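Local coordinates for protein cytochrome c' (Rhodopseudomonas palustris, PDB 1MQV) that carries a covalently bound, high-spin heme c with no sixth iron ligand in a four-helix bundle with electron transfer activity, its exact function being unknown, at residues Lys49-Pro52 with Ala53-Pro56; Thr65-Leu68 with Pro69-Glu73; Ala100-Lys103 with Ala104-Gly108. The protein carries 3 engineered substitutions. One frame throughout, in Å; residues are numbered along the deposited sequence.

Interaction 1 of 3, residues Lys49-Pro52 with Ala53-Pro56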
loop_
_atom_site.group_PDB
_atom_site.type_symbol
_atom_site.label_atom_id
_atom_site.label_comp_id
_atom_site.label_asym_id
_atom_site.label_seq_id
_atom_site.Cartn_x
_atom_site.Cartn_y
_atom_site.Cartn_z
ATOM N N LYS A 49 -0.112 -8.052 -2.425
ATOM C CA LYS A 49 0.154 -9.309 -3.112
ATOM C C LYS A 49 -0.823 -9.479 -4.279
ATOM O O LYS A 49 -0.574 -10.237 -5.209
ATOM C CB LYS A 49 0.049 -10.467 -2.149
ATOM C CG LYS A 49 1.198 -10.543 -1.191
ATOM C CD LYS A 49 0.881 -11.535 -0.065
ATOM C CE LYS A 49 2.167 -11.946 0.631
ATOM N NZ LYS A 49 1.789 -12.771 1.821
ATOM N N LYS A 50 -1.910 -8.733 -4.233
ATOM C CA LYS A 50 -2.911 -8.804 -5.292
ATOM C C LYS A 50 -2.635 -7.807 -6.399
ATOM O O LYS A 50 -2.843 -8.116 -7.573
ATOM C CB LYS A 50 -4.299 -8.518 -4.710
ATOM C CG LYS A 50 -4.825 -9.609 -3.792
ATOM C CD LYS A 50 -6.217 -9.224 -3.297
ATOM C CE LYS A 50 -6.655 -10.166 -2.174
ATOM N NZ LYS A 50 -7.950 -9.782 -1.534
ATOM N N LEU A 51 -2.150 -6.607 -6.041
ATOM C CA LEU A 51 -1.919 -5.543 -7.027
ATOM C C LEU A 51 -1.006 -5.821 -8.235
ATOM O O LEU A 51 -1.265 -5.296 -9.316
ATOM C CB LEU A 51 -1.518 -4.220 -6.308
ATOM C CG LEU A 51 -2.743 -3.658 -5.522
ATOM C CD1 LEU A 51 -2.335 -2.782 -4.312
ATOM C CD2 LEU A 51 -3.682 -2.893 -6.495
ATOM N N PRO A 52 0.048 -6.671 -8.087
ATOM C CA PRO A 52 0.941 -6.962 -9.217
ATOM C C PRO A 52 0.253 -7.541 -10.428
ATOM O O PRO A 52 0.767 -7.434 -11.531
ATOM C CB PRO A 52 1.916 -7.963 -8.627
ATOM C CG PRO A 52 2.081 -7.418 -7.222
ATOM C CD PRO A 52 0.628 -7.189 -6.828
ATOM N N ALA A 53 -0.900 -8.169 -10.213
ATOM C CA ALA A 53 -1.609 -8.781 -11.324
ATOM C C ALA A 53 -2.623 -7.832 -11.985
ATOM O O ALA A 53 -3.293 -8.217 -12.941
ATOM C CB ALA A 53 -2.299 -10.047 -10.851
ATOM N N LEU A 54 -2.692 -6.588 -11.531
ATOM C CA LEU A 54 -3.698 -5.645 -12.080
ATOM C C LEU A 54 -3.247 -4.424 -12.884
ATOM O O LEU A 54 -3.999 -3.438 -13.001
ATOM C CB LEU A 54 -4.589 -5.190 -10.922
ATOM C CG LEU A 54 -5.247 -6.276 -10.123
ATOM C CD1 LEU A 54 -6.016 -5.602 -8.955
ATOM C CD2 LEU A 54 -6.246 -7.027 -11.010
ATOM N N PHE A 55 -2.013 -4.440 -13.402
ATOM C CA PHE A 55 -1.518 -3.327 -14.197
ATOM C C PHE A 55 -1.046 -3.802 -15.582
ATOM O O PHE A 55 0.132 -3.779 -15.897
ATOM C CB PHE A 55 -0.362 -2.586 -13.472
ATOM C CG PHE A 55 -0.821 -1.785 -12.271
ATOM C CD1 PHE A 55 -1.031 -2.418 -11.035
ATOM C CD2 PHE A 55 -1.102 -0.418 -12.382
ATOM C CE1 PHE A 55 -1.515 -1.708 -9.942
ATOM C CE2 PHE A 55 -1.590 0.309 -11.278
ATOM C CZ PHE A 55 -1.792 -0.348 -10.056
ATOM N N PRO A 56 -1.980 -4.233 -16.440
ATOM C CA PRO A 56 -1.589 -4.700 -17.780
ATOM C C PRO A 56 -1.300 -3.550 -18.740
ATOM O O PRO A 56 -1.917 -2.498 -18.655
ATOM C CB PRO A 56 -2.805 -5.518 -18.226
ATOM C CG PRO A 56 -3.971 -4.710 -17.632
ATOM C CD PRO A 56 -3.450 -4.236 -16.255
HETATM O O HOH W 1 0.259 -6.231 -13.772
#
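Leu51 and the two residues Leu54 and Phe55 carry this local contact, where the chain leaves helix 34-50 through a short 3-10 turn. Backbone hydrogen bonds come first. Ala53 N donates a hydrogen bond to Lys50 O, 3.3 Å away, and Leu54 N follows with a shorter bond of 2.9 Å to Leu51 O. Both run from residue i+3 back to residue i, the 3-10 spacing.

One water extends this pattern. It donates to Pro52 O at 2.6 Å and accepts from Phe55 N at 2.9 Å, doing through a solvent molecule what a third direct bond would do; Pro52 O and Phe55 N themselves are too far apart, at 4.5 Å.

Leu51 O has a second neighbour besides Leu54 N. The Phe55 ring turns its edge to this oxygen, which lies in the ring plane with CD1 3.4 Å away, so the C-H edge rather than the pi face meets the carbonyl. With CG anti to the carbonyl carbon and beside the backbone N (chi1 -71°), the ring swings back toward Leu51 O.

Apolar contact is looser: Leu51 CD2 stands 4.2 Å from Phe55 CE1, and the same methyl comes within 4.3 Å of Leu54 CD1. One branch of Leu51 thus meets both Leu54 and Phe55.

Phe55 belongs to the heme pocket and touches the heme, while its ring makes an edge-to-face pair with Phe78. Towards helix 4-27, Leu51 packs on Met15, Leu54 on Ile11, and Leu54 O accepts a hydrogen bond from Arg8. Phe82 of helix 75-95 touches Leu51, Pro52 and Phe55, placing the turn between these two helices.

Interaction 2 of 3, residues Thr65-Leu68 with Pro69-Glu73. Engineered in segment 69-73: Phe72 (natural residue Trp). With HEC (heme c), chain C.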
loop_
_atom_site.group_PDB
_atom_site.type_symbol
_atom_site.label_atom_id
_atom_site.label_comp_id
_atom_site.label_asym_id
_atom_site.label_seq_id
_atom_site.Cartn_x
_atom_site.Cartn_y
_atom_site.Cartn_z
ATOM N N THR A 65 -7.580 6.532 -14.923
ATOM C CA THR A 65 -6.564 6.006 -14.007
ATOM C C THR A 65 -5.470 7.015 -13.756
ATOM O O THR A 65 -5.168 7.856 -14.603
ATOM C CB THR A 65 -5.914 4.747 -14.608
ATOM O OG1 THR A 65 -4.793 4.344 -13.797
ATOM C CG2 THR A 65 -5.359 5.051 -16.014
ATOM N N ALA A 66 -4.867 6.940 -12.577
ATOM C CA ALA A 66 -3.792 7.858 -12.262
ATOM C C ALA A 66 -2.452 7.148 -12.413
ATOM O O ALA A 66 -1.427 7.692 -12.070
ATOM C CB ALA A 66 -3.951 8.389 -10.835
ATOM N N ALA A 67 -2.475 5.916 -12.890
ATOM C CA ALA A 67 -1.240 5.180 -13.121
ATOM C C ALA A 67 -0.485 5.831 -14.271
ATOM O O ALA A 67 -1.058 6.096 -15.321
ATOM C CB ALA A 67 -1.561 3.762 -13.449
ATOM N N LEU A 68 0.805 6.083 -14.078
ATOM C CA LEU A 68 1.611 6.712 -15.117
ATOM C C LEU A 68 2.175 5.700 -16.114
ATOM O O LEU A 68 2.458 4.558 -15.773
ATOM C CB LEU A 68 2.769 7.524 -14.481
ATOM C CG LEU A 68 2.342 8.629 -13.508
ATOM C CD1 LEU A 68 3.587 9.290 -12.888
ATOM C CD2 LEU A 68 1.479 9.676 -14.260
ATOM N N PRO A 69 2.360 6.116 -17.383
ATOM C CA PRO A 69 2.899 5.164 -18.356
ATOM C C PRO A 69 4.279 4.623 -17.991
ATOM O O PRO A 69 4.652 3.535 -18.441
ATOM C CB PRO A 69 2.913 5.971 -19.660
ATOM C CG PRO A 69 1.780 6.946 -19.469
ATOM C CD PRO A 69 1.983 7.384 -18.038
ATOM N N LYS A 70 5.014 5.373 -17.167
ATOM C CA LYS A 70 6.356 4.994 -16.735
ATOM C C LYS A 70 6.374 3.573 -16.179
ATOM O O LYS A 70 7.373 2.853 -16.283
ATOM C CB LYS A 70 6.858 5.984 -15.693
ATOM C CG LYS A 70 8.338 5.748 -15.262
ATOM C CD LYS A 70 8.838 6.850 -14.327
ATOM C CE LYS A 70 10.256 6.573 -13.819
ATOM N NZ LYS A 70 11.273 6.556 -14.912
ATOM N N ILE A 71 5.254 3.164 -15.606
ATOM C CA ILE A 71 5.130 1.827 -15.054
ATOM C C ILE A 71 5.580 0.750 -16.037
ATOM O O ILE A 71 6.312 -0.173 -15.673
ATOM C CB ILE A 71 3.667 1.556 -14.679
ATOM C CG1 ILE A 71 3.309 2.469 -13.485
ATOM C CG2 ILE A 71 3.448 0.031 -14.436
ATOM C CD1 ILE A 71 1.826 2.502 -13.123
ATOM N N PHE A 72 5.163 0.867 -17.293
ATOM C CA PHE A 72 5.501 -0.161 -18.260
ATOM C C PHE A 72 6.914 -0.145 -18.814
ATOM O O PHE A 72 7.312 -1.060 -19.542
ATOM C CB PHE A 72 4.434 -0.167 -19.359
ATOM C CG PHE A 72 3.057 -0.319 -18.794
ATOM C CD1 PHE A 72 2.673 -1.525 -18.221
ATOM C CD2 PHE A 72 2.223 0.784 -18.651
ATOM C CE1 PHE A 72 1.499 -1.620 -17.507
ATOM C CE2 PHE A 72 1.044 0.689 -17.939
ATOM C CZ PHE A 72 0.682 -0.508 -17.363
ATOM N N GLU A 73 7.674 0.872 -18.434
ATOM C CA GLU A 73 9.059 0.985 -18.857
ATOM C C GLU A 73 9.962 0.580 -17.730
ATOM O O GLU A 73 11.163 0.572 -17.903
ATOM C CB GLU A 73 9.425 2.415 -19.226
ATOM C CG GLU A 73 8.926 2.880 -20.583
ATOM C CD GLU A 73 9.441 4.268 -20.932
ATOM O OE1 GLU A 73 10.673 4.425 -21.103
ATOM O OE2 GLU A 73 8.617 5.206 -21.024
HETATM FE FE HEC C . -0.939 3.834 -3.938
HETATM C CHA HEC C . -3.427 4.892 -5.944
HETATM C CHB HEC C . -2.867 4.535 -1.201
HETATM C CHC HEC C . 1.187 2.097 -1.957
HETATM C CHD HEC C . 0.882 2.680 -6.740
HETATM N NA HEC C . -2.822 4.597 -3.629
HETATM C C1A HEC C . -3.677 4.964 -4.623
HETATM C C2A HEC C . -4.873 5.447 -4.039
HETATM C C3A HEC C . -4.744 5.391 -2.646
HETATM C C4A HEC C . -3.426 4.835 -2.432
HETATM C CMA HEC C . -5.625 5.784 -1.502
HETATM C CAA HEC C . -6.057 6.023 -4.805
HETATM C CBA HEC C . -7.020 4.910 -5.151
HETATM C CGA HEC C . -8.323 5.460 -5.747
HETATM O O1A HEC C . -9.306 5.530 -5.003
HETATM O O2A HEC C . -8.338 5.812 -6.942
HETATM N NB HEC C . -0.852 3.441 -2.036
HETATM C C1B HEC C . -1.647 3.904 -1.001
HETATM C C2B HEC C . -1.108 3.589 0.340
HETATM C C3B HEC C . 0.030 2.915 0.128
HETATM C C4B HEC C . 0.173 2.789 -1.351
HETATM C CMB HEC C . -1.776 4.041 1.675
HETATM C CAB HEC C . 0.979 2.393 1.112
HETATM C CBB HEC C . 0.601 1.618 2.218
HETATM N NC HEC C . 0.621 2.599 -4.283
HETATM C C1C HEC C . 1.422 1.972 -3.330
HETATM C C2C HEC C . 2.523 1.312 -3.919
HETATM C C3C HEC C . 2.495 1.471 -5.280
HETATM C C4C HEC C . 1.269 2.304 -5.476
HETATM C CMC HEC C . 3.717 0.676 -3.129
HETATM C CAC HEC C . 3.395 1.087 -6.358
HETATM C CBC HEC C . 4.294 -0.056 -6.133
HETATM N ND HEC C . -1.164 3.780 -5.957
HETATM C C1D HEC C . -0.322 3.409 -6.975
HETATM C C2D HEC C . -0.861 3.782 -8.300
HETATM C C3D HEC C . -2.059 4.402 -8.036
HETATM C C4D HEC C . -2.269 4.386 -6.590
HETATM C CMD HEC C . -0.241 3.255 -9.628
HETATM C CAD HEC C . -3.068 4.915 -9.169
HETATM C CBD HEC C . -4.054 3.725 -9.371
HETATM C CGD HEC C . -4.947 3.990 -10.579
HETATM O O1D HEC C . -5.421 5.134 -10.650
HETATM O O2D HEC C . -5.144 3.088 -11.417
#
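The heme-propionate site and the turn that follows it come together here, where Ala67 and Leu68 meet Ile71. Thr65 and Ala66 hold one propionate between them. Thr65 OG1 donates to heme O2D at 2.7 Å, and Ala66 N reaches the other oxygen, O1D, also at 2.7 Å and nearly straight, 171° at the hydrogen. Each carboxylate oxygen therefore has its own donor from this loop. Thr65 OG1 also accepts from Ala67 N at 2.9 Å, closing an ST turn; its position opposite the backbone N, chi1 172°, lets the hydroxyl serve the turn and the heme together. A valine here, having no hydroxyl to offer O2D, Ala67 N or Arg8, would probably set the turn free to shift against the propionate.

Beyond the site, Ile71 N bonds to Leu68 O at 3.1 Å, within the turn of helical backbone at Pro69-Phe72. The side chain of Ile71 folds back over the same oxygen, with CG1 3.2 Å from Leu68 O, and its CD1 methyl ends 3.6 Å from Ala67 CB. Its other branch, CG2, sits 3.9 Å above the centre of the ring of Phe72, an engineered residue replacing tryptophan.

Arg8 of helix 4-27 hydrogen-bonds both Thr65 OG1 and the heme and touches Ala67. Ala66 and Leu68 pair by backbone bonds with Ala122 and Phe120, and Ile71 and Lys70 rest on Phe120, joining this loop to the end of helix 99-120 and the residues just after it.

Interaction 3 of 3, residues Ala100-Lys103 with Ala104-Gly108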
loop_
_atom_site.group_PDB
_atom_site.type_symbol
_atom_site.label_atom_id
_atom_site.label_comp_id
_atom_site.label_asym_id
_atom_site.label_seq_id
_atom_site.Cartn_x
_atom_site.Cartn_y
_atom_site.Cartn_z
ATOM N N ALA A 100 4.880 1.969 21.520
ATOM C CA ALA A 100 6.238 2.376 21.301
ATOM C C ALA A 100 6.813 1.805 20.010
ATOM O O ALA A 100 7.486 2.537 19.288
ATOM C CB ALA A 100 7.099 1.963 22.495
ATOM N N SER A 101 6.581 0.514 19.741
ATOM C CA SER A 101 7.107 -0.119 18.516
ATOM C C SER A 101 6.334 0.379 17.278
ATOM O O SER A 101 6.887 0.418 16.186
ATOM C CB SER A 101 7.111 -1.671 18.610
ATOM O OG SER A 101 5.914 -2.180 19.149
ATOM N N LEU A 102 5.061 0.712 17.440
ATOM C CA LEU A 102 4.338 1.345 16.313
ATOM C C LEU A 102 5.079 2.665 15.950
ATOM O O LEU A 102 5.362 2.912 14.785
ATOM C CB LEU A 102 2.913 1.685 16.718
ATOM C CG LEU A 102 2.199 2.585 15.708
ATOM C CD1 LEU A 102 1.940 1.787 14.437
ATOM C CD2 LEU A 102 0.862 3.122 16.283
ATOM N N LYS A 103 5.395 3.517 16.932
ATOM C CA LYS A 103 6.112 4.759 16.630
ATOM C C LYS A 103 7.536 4.525 16.056
ATOM O O LYS A 103 8.005 5.256 15.192
ATOM C CB LYS A 103 6.202 5.672 17.875
ATOM C CG LYS A 103 4.812 6.261 18.324
ATOM C CD LYS A 103 4.911 6.867 19.684
ATOM C CE LYS A 103 3.564 7.383 20.114
ATOM N NZ LYS A 103 3.662 7.752 21.551
ATOM N N ALA A 104 8.208 3.490 16.504
ATOM C CA ALA A 104 9.556 3.279 15.999
ATOM C C ALA A 104 9.595 2.596 14.635
ATOM O O ALA A 104 10.451 2.910 13.813
ATOM C CB ALA A 104 10.361 2.442 16.998
ATOM N N ASN A 105 8.638 1.707 14.385
ATOM C CA ASN A 105 8.654 0.882 13.173
ATOM C C ASN A 105 7.704 1.119 12.002
ATOM O O ASN A 105 7.923 0.607 10.885
ATOM C CB ASN A 105 8.538 -0.563 13.600
ATOM C CG ASN A 105 9.719 -0.982 14.457
ATOM O OD1 ASN A 105 10.854 -0.739 14.085
ATOM N ND2 ASN A 105 9.458 -1.572 15.612
ATOM N N ILE A 106 6.689 1.928 12.225
ATOM C CA ILE A 106 5.696 2.118 11.165
ATOM C C ILE A 106 6.249 2.855 9.950
ATOM O O ILE A 106 5.779 2.632 8.824
ATOM C CB ILE A 106 4.421 2.842 11.735
ATOM C CG1 ILE A 106 3.212 2.634 10.780
ATOM C CG2 ILE A 106 4.712 4.344 11.980
ATOM C CD1 ILE A 106 2.835 1.145 10.581
ATOM N N GLY A 107 7.225 3.748 10.143
ATOM C CA GLY A 107 7.800 4.484 9.016
ATOM C C GLY A 107 8.320 3.614 7.876
ATOM O O GLY A 107 8.174 3.964 6.694
ATOM N N GLY A 108 8.934 2.480 8.212
ATOM C CA GLY A 108 9.448 1.586 7.185
ATOM C C GLY A 108 8.354 1.059 6.259
ATOM O O GLY A 108 8.564 0.794 5.066
HETATM O O HOH W 2 8.401 5.125 12.241
#
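Ile106 packs against Leu102 one helical turn earlier, and its side chain can be followed outward. CB lies 3.2 Å from Leu102 O and 3.8 Å from Leu102 CD1. The CG2 branch stays close to that carbonyl oxygen, while CG1 leads off along Leu102 CD1 and Ile106 CD1 ends 4.0 Å from Leu102 CD1. With CG1 swung opposite the backbone N, chi1 -161°, the isoleucine runs beside the leucine, both pointing the same way.

Ile106 N bonds to Leu102 O at 3.0 Å, one of three successive i to i+4 bonds with Ala104 to Ala100 and Asn105 to Ser101. The regular pattern then breaks: at the kink a water accepts from Gly107 N at 2.8 Å and donates to Lys103 O at 3.0 Å, linking the two backbone groups. Gly108 N has a weak bond to Asn105 O.

At the start of the helix Ser101 OG is hydrogen-bonded to Asp98 and to Lys97 N. Leu102 and Ile106 face inward: both touch Leu26 of helix 4-27, where Leu102 also touches Met25 and Ile106 touches Ile22, while Ile96 of the preceding loop touches the two of them.

Overall arrangement
From the N terminus, helices 4-27 and 34-50 come first, and interaction 1 turns the chain out of the second. The long loop to helix 75-95 then carries interaction 2, and interaction 3 follows on helix 99-120. The three come in series, each local to continuous chain, interaction 3 within a helix; none encloses or crosses another. Interactions 1 and 2 touch: Phe55 meets Ala67 and Ile71, and engineered Phe72 packs on Phe55 O and Pro56 O, bringing the loop's start against its later part, with Phe55 and Ala67 in the heme pocket. Interaction 3 lies across the chain's centre, its centre about 27 Å from that of interaction 1, and joins helix 99-120 to helix 4-27.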